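2-oxoglutarate dehydrogenase E3 component (Thermus thermophilus, PDB 2YQU) probably catalyses the NAD(+)-dependent reoxidation of dihydrolipoyl groups as the FAD-containing E3 component of the 2-oxoglutarate dehydrogenase complex. Local coordinates at residues H434-L437 and S438-L441; K421-A424 and E425-G428; L290-V294 and P295-A299. All blocks are in the same frame, centred on the assembly; numbering follows the deposited sequence.

Contact 1 of 3, residues H434-L437 and S438-L441; sequences HPSL and SEIL. With FAD (flavin-adenine dinucleotide), chain H.
The imidazole of His434 meets the carboxylate of Glu439 at its edge, with Glu439 OE1 lying almost in the ring plane, while Pro435 CB sits 3.9 Å above that plane and over the ring centre. Ring and carboxylate are turned 76° against each other. His434 ND1 gives its hydrogen to Glu439 OE1 at 3.0 Å, on the syn lone pair of that oxygen; a weak second bond runs to Glu439 OE2. With CG anti to the backbone N (chi1 177°) and the ring turned about CB-CG (chi2 80°), ND1 faces the glutamate.

Glu439 OE2 is gripped from the backbone as well: Ser436 N donates to it at 2.9 Å in a nearly straight bond, from above the carboxylate plane. Both oxygens are therefore held, which fixes the rotation of the carboxylate. A glutamate suits the position because its long chain, extended beyond CG, spans from the first turn of helix 438-449 back to the histidine. His434, predicted to be the proton acceptor, and Glu439 form the His-carboxylate pair familiar in this disulfide oxidoreductase family, here beside the redox-active Cys40 of the second subunit. The peptide bond before Pro435 is cis. His434 O accepts a hydrogen bond from N3 of FAD, a cofactor that is also hydrogen-bonded to the second subunit, for one to its Lys49.

Around the turn into the helix, Glu439 N donates to Ser436 O and Ile440 N to Leu437 O. The hydroxyls of Ser436 and Ser438 lie 2.7 Å apart, OG to OG; the outside partner of Ser436 OG is Ala433 O, to which it is hydrogen-bonded. Leu437 and Ile440 run alongside each other in the same direction, with Leu437 CD2 3.8 Å from Ile440 CD1, two branched apolar chains both of which also touch Tyr370.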
ATOM      1  N   HIS A 434     -10.059  -7.235   3.234  1.00 14.35           N
ATOM      2  CA  HIS A 434     -11.197  -6.460   2.764  1.00 14.42           C
ATOM      3  C   HIS A 434     -11.563  -5.399   3.812  1.00 13.89           C
ATOM      4  O   HIS A 434     -11.579  -5.716   4.999  1.00 14.69           O
ATOM      5  CB  HIS A 434     -12.382  -7.387   2.533  1.00 14.79           C
ATOM      6  CG  HIS A 434     -13.625  -6.673   2.120  1.00 15.90           C
ATOM      7  ND1 HIS A 434     -13.850  -6.259   0.827  1.00 17.75           N
ATOM      8  CD2 HIS A 434     -14.705  -6.285   2.837  1.00 17.79           C
ATOM      9  CE1 HIS A 434     -15.021  -5.647   0.766  1.00 18.38           C
ATOM     10  NE2 HIS A 434     -15.557  -5.648   1.972  1.00 18.12           N
ATOM     11  N   PRO A 435     -11.874  -4.159   3.422  1.00 13.49           N
ATOM     12  CA  PRO A 435     -11.755  -3.644   2.058  1.00 13.01           C
ATOM     13  C   PRO A 435     -10.399  -2.968   1.877  1.00 12.68           C
ATOM     14  O   PRO A 435     -10.040  -2.117   2.681  1.00 13.35           O
ATOM     15  CB  PRO A 435     -12.874  -2.596   1.980  1.00 13.75           C
ATOM     16  CG  PRO A 435     -13.199  -2.242   3.426  1.00 13.95           C
ATOM     17  CD  PRO A 435     -12.421  -3.146   4.338  1.00 13.46           C
ATOM     18  N   SER A 436      -9.661  -3.341   0.840  1.00 12.07           N
ATOM     19  CA  SER A 436      -8.353  -2.749   0.594  1.00 11.94           C
ATOM     20  C   SER A 436      -8.089  -2.653  -0.896  1.00 11.94           C
ATOM     21  O   SER A 436      -8.664  -3.392  -1.695  1.00 12.16           O
ATOM     22  CB  SER A 436      -7.260  -3.569   1.268  1.00 11.80           C
ATOM     23  OG  SER A 436      -7.043  -4.786   0.591  1.00 10.91           O
ATOM     24  N   LEU A 437      -7.204  -1.730  -1.260  1.00 11.57           N
ATOM     25  CA  LEU A 437      -6.818  -1.547  -2.643  1.00 11.47           C
ATOM     26  C   LEU A 437      -6.108  -2.789  -3.187  1.00 11.76           C
ATOM     27  O   LEU A 437      -6.159  -3.032  -4.386  1.00 11.51           O
ATOM     28  CB  LEU A 437      -5.944  -0.286  -2.801  1.00 11.64           C
ATOM     29  CG  LEU A 437      -6.662   1.051  -2.548  1.00 12.09           C
ATOM     30  CD1 LEU A 437      -5.685   2.190  -2.697  1.00 13.08           C
ATOM     31  CD2 LEU A 437      -7.866   1.271  -3.458  1.00 13.46           C
ATOM     32  N   SER A 438      -5.494  -3.596  -2.307  1.00 12.41           N
ATOM     33  CA  SER A 438      -4.823  -4.839  -2.723  1.00 12.75           C
ATOM     34  C   SER A 438      -5.789  -5.823  -3.378  1.00 12.80           C
ATOM     35  O   SER A 438      -5.388  -6.631  -4.200  1.00 12.47           O
ATOM     36  CB  SER A 438      -4.110  -5.533  -1.548  1.00 12.99           C
ATOM     37  OG  SER A 438      -5.039  -6.111  -0.647  1.00 13.14           O
ATOM     38  N   GLU A 439      -7.066  -5.752  -3.026  1.00 13.21           N
ATOM     39  CA  GLU A 439      -8.050  -6.598  -3.678  1.00 13.05           C
ATOM     40  C   GLU A 439      -8.180  -6.312  -5.187  1.00 13.23           C
ATOM     41  O   GLU A 439      -8.645  -7.167  -5.928  1.00 13.97           O
ATOM     42  CB  GLU A 439      -9.412  -6.440  -3.019  1.00 12.81           C
ATOM     43  CG  GLU A 439      -9.469  -6.887  -1.567  1.00 12.39           C
ATOM     44  CD  GLU A 439     -10.817  -6.584  -0.957  1.00 14.87           C
ATOM     45  OE1 GLU A 439     -11.596  -7.539  -0.778  1.00 16.04           O
ATOM     46  OE2 GLU A 439     -11.105  -5.392  -0.700  1.00 13.24           O
ATOM     47  N   ILE A 440      -7.805  -5.111  -5.630  1.00 13.36           N
ATOM     48  CA  ILE A 440      -7.782  -4.798  -7.064  1.00 12.58           C
ATOM     49  C   ILE A 440      -6.737  -5.670  -7.768  1.00 12.97           C
ATOM     50  O   ILE A 440      -6.976  -6.197  -8.852  1.00 12.45           O
ATOM     51  CB  ILE A 440      -7.507  -3.299  -7.302  1.00 12.46           C
ATOM     52  CG1 ILE A 440      -8.604  -2.447  -6.648  1.00 11.95           C
ATOM     53  CG2 ILE A 440      -7.378  -2.986  -8.810  1.00 11.91           C
ATOM     54  CD1 ILE A 440      -8.256  -0.987  -6.551  1.00 12.30           C
ATOM     55  N   LEU A 441      -5.566  -5.798  -7.150  1.00 13.10           N
ATOM     56  CA  LEU A 441      -4.526  -6.676  -7.664  1.00 13.50           C
ATOM     57  C   LEU A 441      -4.975  -8.135  -7.654  1.00 14.07           C
ATOM     58  O   LEU A 441      -4.755  -8.853  -8.631  1.00 14.13           O
ATOM     59  CB  LEU A 441      -3.244  -6.519  -6.848  1.00 13.61           C
ATOM     60  CG  LEU A 441      -2.087  -7.450  -7.228  1.00 13.94           C
ATOM     61  CD1 LEU A 441      -1.646  -7.210  -8.673  1.00 13.44           C
ATOM     62  CD2 LEU A 441      -0.948  -7.231  -6.272  1.00 14.60           C
TER
HETATM   63  PA  FAD H1602     -22.657 -11.574   7.214  1.00 15.64           P
HETATM   64  O1A FAD H1602     -23.156 -11.115   8.528  1.00 16.51           O
HETATM   65  O2A FAD H1602     -21.901 -10.493   6.445  1.00 16.58           O
HETATM   66  O5B FAD H1602     -23.867 -12.127   6.319  1.00 15.43           O
HETATM   67  C5B FAD H1602     -24.834 -12.978   6.877  1.00 16.25           C
HETATM   68  C4B FAD H1602     -26.159 -12.670   6.209  1.00 16.33           C
HETATM   69  O4B FAD H1602     -27.051 -13.730   6.496  1.00 17.06           O
HETATM   70  C3B FAD H1602     -26.798 -11.387   6.725  1.00 15.71           C
HETATM   71  O3B FAD H1602     -27.003 -10.522   5.631  1.00 16.36           O
HETATM   72  C2B FAD H1602     -28.091 -11.854   7.381  1.00 16.69           C
HETATM   73  O2B FAD H1602     -29.159 -10.956   7.199  1.00 16.79           O
HETATM   74  C1B FAD H1602     -28.337 -13.193   6.709  1.00 15.92           C
HETATM   75  N9A FAD H1602     -29.097 -14.180   7.485  1.00 14.82           N
HETATM   76  C8A FAD H1602     -28.858 -14.626   8.754  1.00 15.88           C
HETATM   77  N7A FAD H1602     -29.773 -15.567   9.061  1.00 14.79           N
HETATM   78  C5A FAD H1602     -30.591 -15.738   8.003  1.00 15.21           C
HETATM   79  C6A FAD H1602     -31.687 -16.565   7.772  1.00 15.83           C
HETATM   80  N6A FAD H1602     -31.930 -17.632   8.530  1.00 17.46           N
HETATM   81  N1A FAD H1602     -32.296 -16.468   6.546  1.00 15.98           N
HETATM   82  C2A FAD H1602     -31.872 -15.616   5.556  1.00 16.34           C
HETATM   83  N3A FAD H1602     -30.781 -14.812   5.796  1.00 16.96           N
HETATM   84  C4A FAD H1602     -30.175 -14.872   7.002  1.00 16.36           C
HETATM   85  N1  FAD H1602     -14.528  -7.244   8.444  1.00 15.06           N
HETATM   86  C2  FAD H1602     -13.378  -7.030   7.721  1.00 15.84           C
HETATM   87  O2  FAD H1602     -12.779  -7.987   7.227  1.00 16.52           O
HETATM   88  N3  FAD H1602     -12.903  -5.749   7.541  1.00 15.11           N
HETATM   89  C4  FAD H1602     -13.554  -4.669   8.098  1.00 15.22           C
HETATM   90  O4  FAD H1602     -13.296  -3.555   7.638  1.00 15.85           O
HETATM   91  C4X FAD H1602     -14.720  -4.883   8.843  1.00 14.90           C
HETATM   92  N5  FAD H1602     -15.401  -3.827   9.410  1.00 14.21           N
HETATM   93  C5X FAD H1602     -16.564  -4.062  10.130  1.00 15.22           C
HETATM   94  C6  FAD H1602     -17.229  -2.982  10.693  1.00 14.44           C
HETATM   95  C7  FAD H1602     -18.400  -3.172  11.425  1.00 14.52           C
HETATM   96  C7M FAD H1602     -19.091  -1.967  12.008  1.00 13.80           C
HETATM   97  C8  FAD H1602     -18.910  -4.456  11.601  1.00 14.60           C
HETATM   98  C8M FAD H1602     -20.339  -4.644  12.038  1.00 14.72           C
HETATM   99  C9  FAD H1602     -18.235  -5.549  11.043  1.00 14.23           C
HETATM  100  C9A FAD H1602     -17.055  -5.357  10.307  1.00 14.24           C
HETATM  101  N10 FAD H1602     -16.366  -6.422   9.740  1.00 15.26           N
HETATM  102  C10 FAD H1602     -15.198  -6.178   9.015  1.00 14.20           C
HETATM  103  C1' FAD H1602     -16.736  -7.853  10.002  1.00 15.14           C
HETATM  104  C2' FAD H1602     -17.523  -8.367   8.798  1.00 15.75           C
HETATM  105  O2' FAD H1602     -18.670  -7.573   8.584  1.00 15.39           O
HETATM  106  C3' FAD H1602     -17.916  -9.822   8.959  1.00 16.08           C
HETATM  107  O3' FAD H1602     -16.755 -10.568   9.275  1.00 14.99           O
HETATM  108  C4' FAD H1602     -18.516 -10.359   7.665  1.00 15.53           C
HETATM  109  O4' FAD H1602     -19.670  -9.627   7.296  1.00 17.97           O
HETATM  110  C5' FAD H1602     -18.849 -11.838   7.810  1.00 15.30           C
HETATM  111  O5' FAD H1602     -19.430 -12.281   6.608  1.00 14.63           O
HETATM  112  P   FAD H1602     -20.524 -13.465   6.657  1.00 13.71           P
HETATM  113  O1P FAD H1602     -20.924 -13.810   5.280  1.00 15.08           O
HETATM  114  O2P FAD H1602     -20.039 -14.658   7.476  1.00 14.54           O
HETATM  115  O3P FAD H1602     -21.778 -12.887   7.474  1.00 15.33           O

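Contact 2 of 3, residues K421-A424 and E425-G428; sequences KASA and EDLG
Ser423 lays its hydroxyl over the start of helix 424-429, where OG faces the backbone N and the side chain of Asp426. It is the N-cap residue: Asp426 N donates to Ser423 OG at 3.1 Å, a capping bond with an N-H...O angle of 152°. The hydroxyl can turn back to this amide because chi1 is 65°, which sets OG between the backbone N and the carbonyl carbon. Serine suits the place, since its short side chain ends in an acceptor close to the backbone. The carboxylate of Asp426 lies alongside, its OD1 3.2 Å from Ser423 OG, and Glu425 CB comes within 3.9 Å of Ser423 OG.

The first helical turn then takes over. Leu427 N donates to Ser423 O and Gly428 N to Ala424 O, the latter at 2.9 Å. Ahead of the cap, Lys421 has positive phi in a Schellman motif that ends helix 407-419, so the chain passes from one helix to the next within a few residues. The small methyl of Ala424 packs against Trp449, while Leu427 touches Leu441 of its own chain and Leu416 of the second subunit.

Glu425 runs outward to a salt bridge with Arg429, one turn on. Two acidic side chains in the first turn would probably interact favourably with the helix dipole, and the serine cap satisfies an amide that has no earlier helical carbonyl to meet.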
ATOM      1  N   LYS A 421       8.362 -15.767  -8.589  1.00 16.04           N
ATOM      2  CA  LYS A 421       8.032 -16.492  -9.825  1.00 16.45           C
ATOM      3  C   LYS A 421       6.615 -17.059  -9.751  1.00 16.11           C
ATOM      4  O   LYS A 421       6.338 -18.174 -10.208  1.00 16.23           O
ATOM      5  CB  LYS A 421       9.066 -17.591 -10.112  1.00 16.63           C
ATOM      6  CG  LYS A 421      10.505 -17.061 -10.131  1.00 19.13           C
ATOM      7  CD  LYS A 421      11.488 -18.064 -10.726  1.00 21.97           C
ATOM      8  CE  LYS A 421      12.788 -17.393 -11.165  1.00 23.82           C
ATOM      9  NZ  LYS A 421      13.517 -16.754 -10.039  1.00 25.91           N
ATOM     10  N   ALA A 422       5.727 -16.244  -9.192  1.00 15.87           N
ATOM     11  CA  ALA A 422       4.350 -16.634  -8.901  1.00 15.62           C
ATOM     12  C   ALA A 422       3.550 -16.787 -10.166  1.00 15.69           C
ATOM     13  O   ALA A 422       3.815 -16.121 -11.163  1.00 15.45           O
ATOM     14  CB  ALA A 422       3.682 -15.587  -8.026  1.00 15.55           C
ATOM     15  N   SER A 423       2.538 -17.642 -10.088  1.00 15.49           N
ATOM     16  CA  SER A 423       1.504 -17.708 -11.095  1.00 15.97           C
ATOM     17  C   SER A 423       0.408 -16.701 -10.753  1.00 15.88           C
ATOM     18  O   SER A 423       0.286 -16.268  -9.600  1.00 15.91           O
ATOM     19  CB  SER A 423       0.915 -19.115 -11.156  1.00 15.95           C
ATOM     20  OG  SER A 423       0.252 -19.446  -9.953  1.00 16.82           O
ATOM     21  N   ALA A 424      -0.383 -16.333 -11.756  1.00 15.74           N
ATOM     22  CA  ALA A 424      -1.521 -15.433 -11.573  1.00 15.82           C
ATOM     23  C   ALA A 424      -2.532 -16.065 -10.616  1.00 16.33           C
ATOM     24  O   ALA A 424      -3.093 -15.383  -9.761  1.00 15.66           O
ATOM     25  CB  ALA A 424      -2.182 -15.121 -12.914  1.00 15.70           C
ATOM     26  N   GLU A 425      -2.741 -17.376 -10.767  1.00 16.68           N
ATOM     27  CA  GLU A 425      -3.592 -18.153  -9.869  1.00 16.91           C
ATOM     28  C   GLU A 425      -3.157 -18.019  -8.412  1.00 16.75           C
ATOM     29  O   GLU A 425      -3.985 -17.805  -7.548  1.00 16.39           O
ATOM     30  CB  GLU A 425      -3.611 -19.641 -10.252  1.00 17.46           C
ATOM     31  CG  GLU A 425      -4.608 -20.466  -9.435  1.00 18.94           C
ATOM     32  CD  GLU A 425      -4.496 -21.963  -9.675  1.00 21.94           C
ATOM     33  OE1 GLU A 425      -4.858 -22.738  -8.765  1.00 24.67           O
ATOM     34  OE2 GLU A 425      -4.037 -22.381 -10.754  1.00 24.73           O
ATOM     35  N   ASP A 426      -1.864 -18.144  -8.135  1.00 17.01           N
ATOM     36  CA  ASP A 426      -1.399 -18.088  -6.751  1.00 17.47           C
ATOM     37  C   ASP A 426      -1.549 -16.699  -6.148  1.00 17.37           C
ATOM     38  O   ASP A 426      -1.900 -16.580  -4.979  1.00 17.47           O
ATOM     39  CB  ASP A 426       0.032 -18.600  -6.619  1.00 18.08           C
ATOM     40  CG  ASP A 426       0.107 -20.121  -6.685  1.00 19.17           C
ATOM     41  OD1 ASP A 426       1.151 -20.632  -7.105  1.00 23.87           O
ATOM     42  OD2 ASP A 426      -0.831 -20.889  -6.354  1.00 23.39           O
ATOM     43  N   LEU A 427      -1.294 -15.657  -6.937  1.00 16.86           N
ATOM     44  CA  LEU A 427      -1.528 -14.291  -6.469  1.00 17.08           C
ATOM     45  C   LEU A 427      -3.016 -14.083  -6.194  1.00 17.00           C
ATOM     46  O   LEU A 427      -3.389 -13.494  -5.189  1.00 17.16           O
ATOM     47  CB  LEU A 427      -1.013 -13.273  -7.489  1.00 16.90           C
ATOM     48  CG  LEU A 427      -1.173 -11.790  -7.150  1.00 16.97           C
ATOM     49  CD1 LEU A 427      -0.559 -11.463  -5.795  1.00 17.06           C
ATOM     50  CD2 LEU A 427      -0.543 -10.961  -8.242  1.00 17.27           C
ATOM     51  N   GLY A 428      -3.866 -14.602  -7.072  1.00 16.96           N
ATOM     52  CA  GLY A 428      -5.292 -14.355  -6.976  1.00 17.19           C
ATOM     53  C   GLY A 428      -5.973 -15.147  -5.882  1.00 17.35           C
ATOM     54  O   GLY A 428      -7.025 -14.740  -5.376  1.00 17.72           O
TER

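Contact 3 of 3, residues L290-V294 and P295-A299; sequences LRTRV and PHIYA
Arg291 lays its CG over one face of the Tyr298 ring, 3.9 Å from the centroid and offset toward the rim, a CH-pi contact between chains that run side by side. A bend at chi3 (-66°) turns the end of Arg291 away from a straight run, and its NE makes a salt bridge with Asp287; Tyr298 OH is hydrogen-bonded to His323 on helix 310-326. The long aliphatic part of an arginine suits a ring face, while its charged end turns to the acid.

Backbone bonds hold this pair in register as a single beta bridge. Ala299 N donates to Leu290 O at 3.0 Å, and Thr292 N donates to Ile297 O at 2.9 Å. Thr292 OG1 also lies 2.8 Å from Ile297 O and 3.0 Å from Val294 O.

Beyond these lies the type I turn from Val294 to Ile297, closed by Ile297 N to Val294 O, with Pro295 restricting the backbone at its second position. Val294 CG1 meets Ile297 CD1 at 3.7 Å. The turn leads into strand 297-299, at one edge of the parallel FAD-domain sheet beside strand 133-135. One threonine hydroxyl faces two carbonyl oxygens, implying that its single proton is shared in time or committed to one of them.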
ATOM      1  N   LEU A 290      27.991  -7.598 -13.029  1.00 21.91           N
ATOM      2  CA  LEU A 290      28.297  -6.172 -12.894  1.00 21.23           C
ATOM      3  C   LEU A 290      29.797  -5.867 -12.943  1.00 20.57           C
ATOM      4  O   LEU A 290      30.225  -4.798 -12.532  1.00 19.86           O
ATOM      5  CB  LEU A 290      27.634  -5.581 -11.642  1.00 20.74           C
ATOM      6  CG  LEU A 290      26.115  -5.783 -11.651  1.00 21.11           C
ATOM      7  CD1 LEU A 290      25.540  -5.729 -10.260  1.00 20.68           C
ATOM      8  CD2 LEU A 290      25.452  -4.759 -12.573  1.00 20.54           C
ATOM      9  N   ARG A 291      30.591  -6.799 -13.468  1.00 20.25           N
ATOM     10  CA  ARG A 291      32.013  -6.547 -13.688  1.00 20.08           C
ATOM     11  C   ARG A 291      32.208  -5.807 -15.002  1.00 20.04           C
ATOM     12  O   ARG A 291      31.580  -6.137 -16.010  1.00 19.06           O
ATOM     13  CB  ARG A 291      32.809  -7.852 -13.788  1.00 20.34           C
ATOM     14  CG  ARG A 291      32.819  -8.719 -12.566  1.00 20.44           C
ATOM     15  CD  ARG A 291      33.447 -10.094 -12.836  1.00 21.86           C
ATOM     16  NE  ARG A 291      32.631 -10.876 -13.767  1.00 23.46           N
ATOM     17  CZ  ARG A 291      32.801 -12.175 -14.033  1.00 24.99           C
ATOM     18  NH1 ARG A 291      33.742 -12.884 -13.426  1.00 25.53           N
ATOM     19  NH2 ARG A 291      32.005 -12.771 -14.908  1.00 25.65           N
ATOM     20  N   THR A 292      33.115  -4.840 -15.002  1.00 19.95           N
ATOM     21  CA  THR A 292      33.589  -4.245 -16.242  1.00 20.12           C
ATOM     22  C   THR A 292      34.527  -5.253 -16.895  1.00 21.16           C
ATOM     23  O   THR A 292      34.688  -6.381 -16.398  1.00 20.50           O
ATOM     24  CB  THR A 292      34.352  -2.925 -15.985  1.00 20.13           C
ATOM     25  OG1 THR A 292      35.544  -3.196 -15.232  1.00 19.04           O
ATOM     26  CG2 THR A 292      33.552  -1.959 -15.108  1.00 19.51           C
ATOM     27  N   ARG A 293      35.167  -4.846 -17.985  1.00 22.19           N
ATOM     28  CA  ARG A 293      36.119  -5.712 -18.668  1.00 23.23           C
ATOM     29  C   ARG A 293      37.393  -5.937 -17.838  1.00 23.15           C
ATOM     30  O   ARG A 293      38.139  -6.882 -18.097  1.00 23.92           O
ATOM     31  CB  ARG A 293      36.444  -5.170 -20.064  1.00 23.66           C
ATOM     32  CG  ARG A 293      37.303  -3.925 -20.097  1.00 25.75           C
ATOM     33  CD  ARG A 293      37.712  -3.529 -21.507  1.00 28.48           C
ATOM     34  NE  ARG A 293      38.020  -2.106 -21.625  1.00 30.44           N
ATOM     35  CZ  ARG A 293      38.012  -1.422 -22.771  1.00 32.20           C
ATOM     36  NH1 ARG A 293      38.320  -0.129 -22.766  1.00 33.10           N
ATOM     37  NH2 ARG A 293      37.685  -2.009 -23.922  1.00 34.20           N
ATOM     38  N   VAL A 294      37.642  -5.067 -16.859  1.00 22.73           N
ATOM     39  CA  VAL A 294      38.690  -5.285 -15.863  1.00 22.51           C
ATOM     40  C   VAL A 294      38.020  -5.957 -14.663  1.00 22.29           C
ATOM     41  O   VAL A 294      37.251  -5.312 -13.953  1.00 21.23           O
ATOM     42  CB  VAL A 294      39.360  -3.963 -15.447  1.00 22.71           C
ATOM     43  CG1 VAL A 294      40.363  -4.203 -14.348  1.00 23.07           C
ATOM     44  CG2 VAL A 294      40.017  -3.315 -16.651  1.00 23.24           C
ATOM     45  N   PRO A 295      38.301  -7.243 -14.442  1.00 22.16           N
ATOM     46  CA  PRO A 295      37.454  -8.093 -13.586  1.00 21.95           C
ATOM     47  C   PRO A 295      37.253  -7.657 -12.123  1.00 21.36           C
ATOM     48  O   PRO A 295      36.223  -7.992 -11.557  1.00 22.42           O
ATOM     49  CB  PRO A 295      38.164  -9.457 -13.626  1.00 22.10           C
ATOM     50  CG  PRO A 295      39.058  -9.413 -14.793  1.00 22.54           C
ATOM     51  CD  PRO A 295      39.453  -7.989 -14.982  1.00 22.39           C
ATOM     52  N   HIS A 296      38.217  -6.961 -11.523  1.00 20.74           N
ATOM     53  CA  HIS A 296      38.088  -6.485 -10.143  1.00 19.70           C
ATOM     54  C   HIS A 296      37.433  -5.100 -10.034  1.00 18.34           C
ATOM     55  O   HIS A 296      37.333  -4.546  -8.939  1.00 17.55           O
ATOM     56  CB  HIS A 296      39.458  -6.458  -9.447  1.00 20.07           C
ATOM     57  CG  HIS A 296      40.399  -5.436 -10.003  1.00 21.47           C
ATOM     58  ND1 HIS A 296      41.236  -5.700 -11.065  1.00 23.99           N
ATOM     59  CD2 HIS A 296      40.621  -4.144  -9.660  1.00 22.94           C
ATOM     60  CE1 HIS A 296      41.942  -4.617 -11.345  1.00 23.59           C
ATOM     61  NE2 HIS A 296      41.584  -3.658 -10.510  1.00 22.77           N
ATOM     62  N   ILE A 297      37.038  -4.529 -11.168  1.00 16.58           N
ATOM     63  CA  ILE A 297      36.334  -3.253 -11.187  1.00 15.70           C
ATOM     64  C   ILE A 297      34.913  -3.518 -11.638  1.00 14.68           C
ATOM     65  O   ILE A 297      34.698  -4.070 -12.712  1.00 15.08           O
ATOM     66  CB  ILE A 297      36.994  -2.250 -12.125  1.00 15.63           C
ATOM     67  CG1 ILE A 297      38.462  -2.073 -11.750  1.00 16.07           C
ATOM     68  CG2 ILE A 297      36.287  -0.905 -12.022  1.00 15.39           C
ATOM     69  CD1 ILE A 297      39.185  -1.096 -12.622  1.00 17.03           C
ATOM     70  N   TYR A 298      33.967  -3.131 -10.796  1.00 14.11           N
ATOM     71  CA  TYR A 298      32.551  -3.314 -11.049  1.00 13.83           C
ATOM     72  C   TYR A 298      31.915  -1.948 -11.289  1.00 13.67           C
ATOM     73  O   TYR A 298      32.462  -0.927 -10.899  1.00 13.37           O
ATOM     74  CB  TYR A 298      31.883  -3.957  -9.845  1.00 13.71           C
ATOM     75  CG  TYR A 298      32.278  -5.396  -9.548  1.00 13.92           C
ATOM     76  CD1 TYR A 298      33.571  -5.720  -9.150  1.00 13.80           C
ATOM     77  CD2 TYR A 298      31.341  -6.413  -9.610  1.00 14.13           C
ATOM     78  CE1 TYR A 298      33.925  -7.036  -8.850  1.00 14.82           C
ATOM     79  CE2 TYR A 298      31.682  -7.729  -9.313  1.00 15.26           C
ATOM     80  CZ  TYR A 298      32.971  -8.034  -8.938  1.00 14.85           C
ATOM     81  OH  TYR A 298      33.298  -9.345  -8.644  1.00 16.25           O
ATOM     82  N   ALA A 299      30.744  -1.936 -11.911  1.00 13.37           N
ATOM     83  CA  ALA A 299      29.981  -0.695 -12.091  1.00 13.28           C
ATOM     84  C   ALA A 299      28.495  -0.969 -11.947  1.00 13.26           C
ATOM     85  O   ALA A 299      28.019  -2.024 -12.355  1.00 13.74           O
ATOM     86  CB  ALA A 299      30.273  -0.087 -13.443  1.00 13.56           C
TER

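Overall arrangement
From the N terminus, contact 3 comes first: its segments 290-294 and 295-299 close a short loop through a type I turn and a single bridge, leading into strand 297-299 of the FAD-domain sheet. Contact 2 follows where the chain leaves helix 407-419 and starts helix 424-429, and contact 1 opens helix 438-449 after the next loop. All three are local and in series, with none nested or crossing. Contacts 1 and 2 lie in the dimerisation domain, 16 Å apart between centres, and touch where Leu441 packs on Leu427; both reach the second subunit. Contact 3 stands apart, its centre 44 Å from that of contact 1.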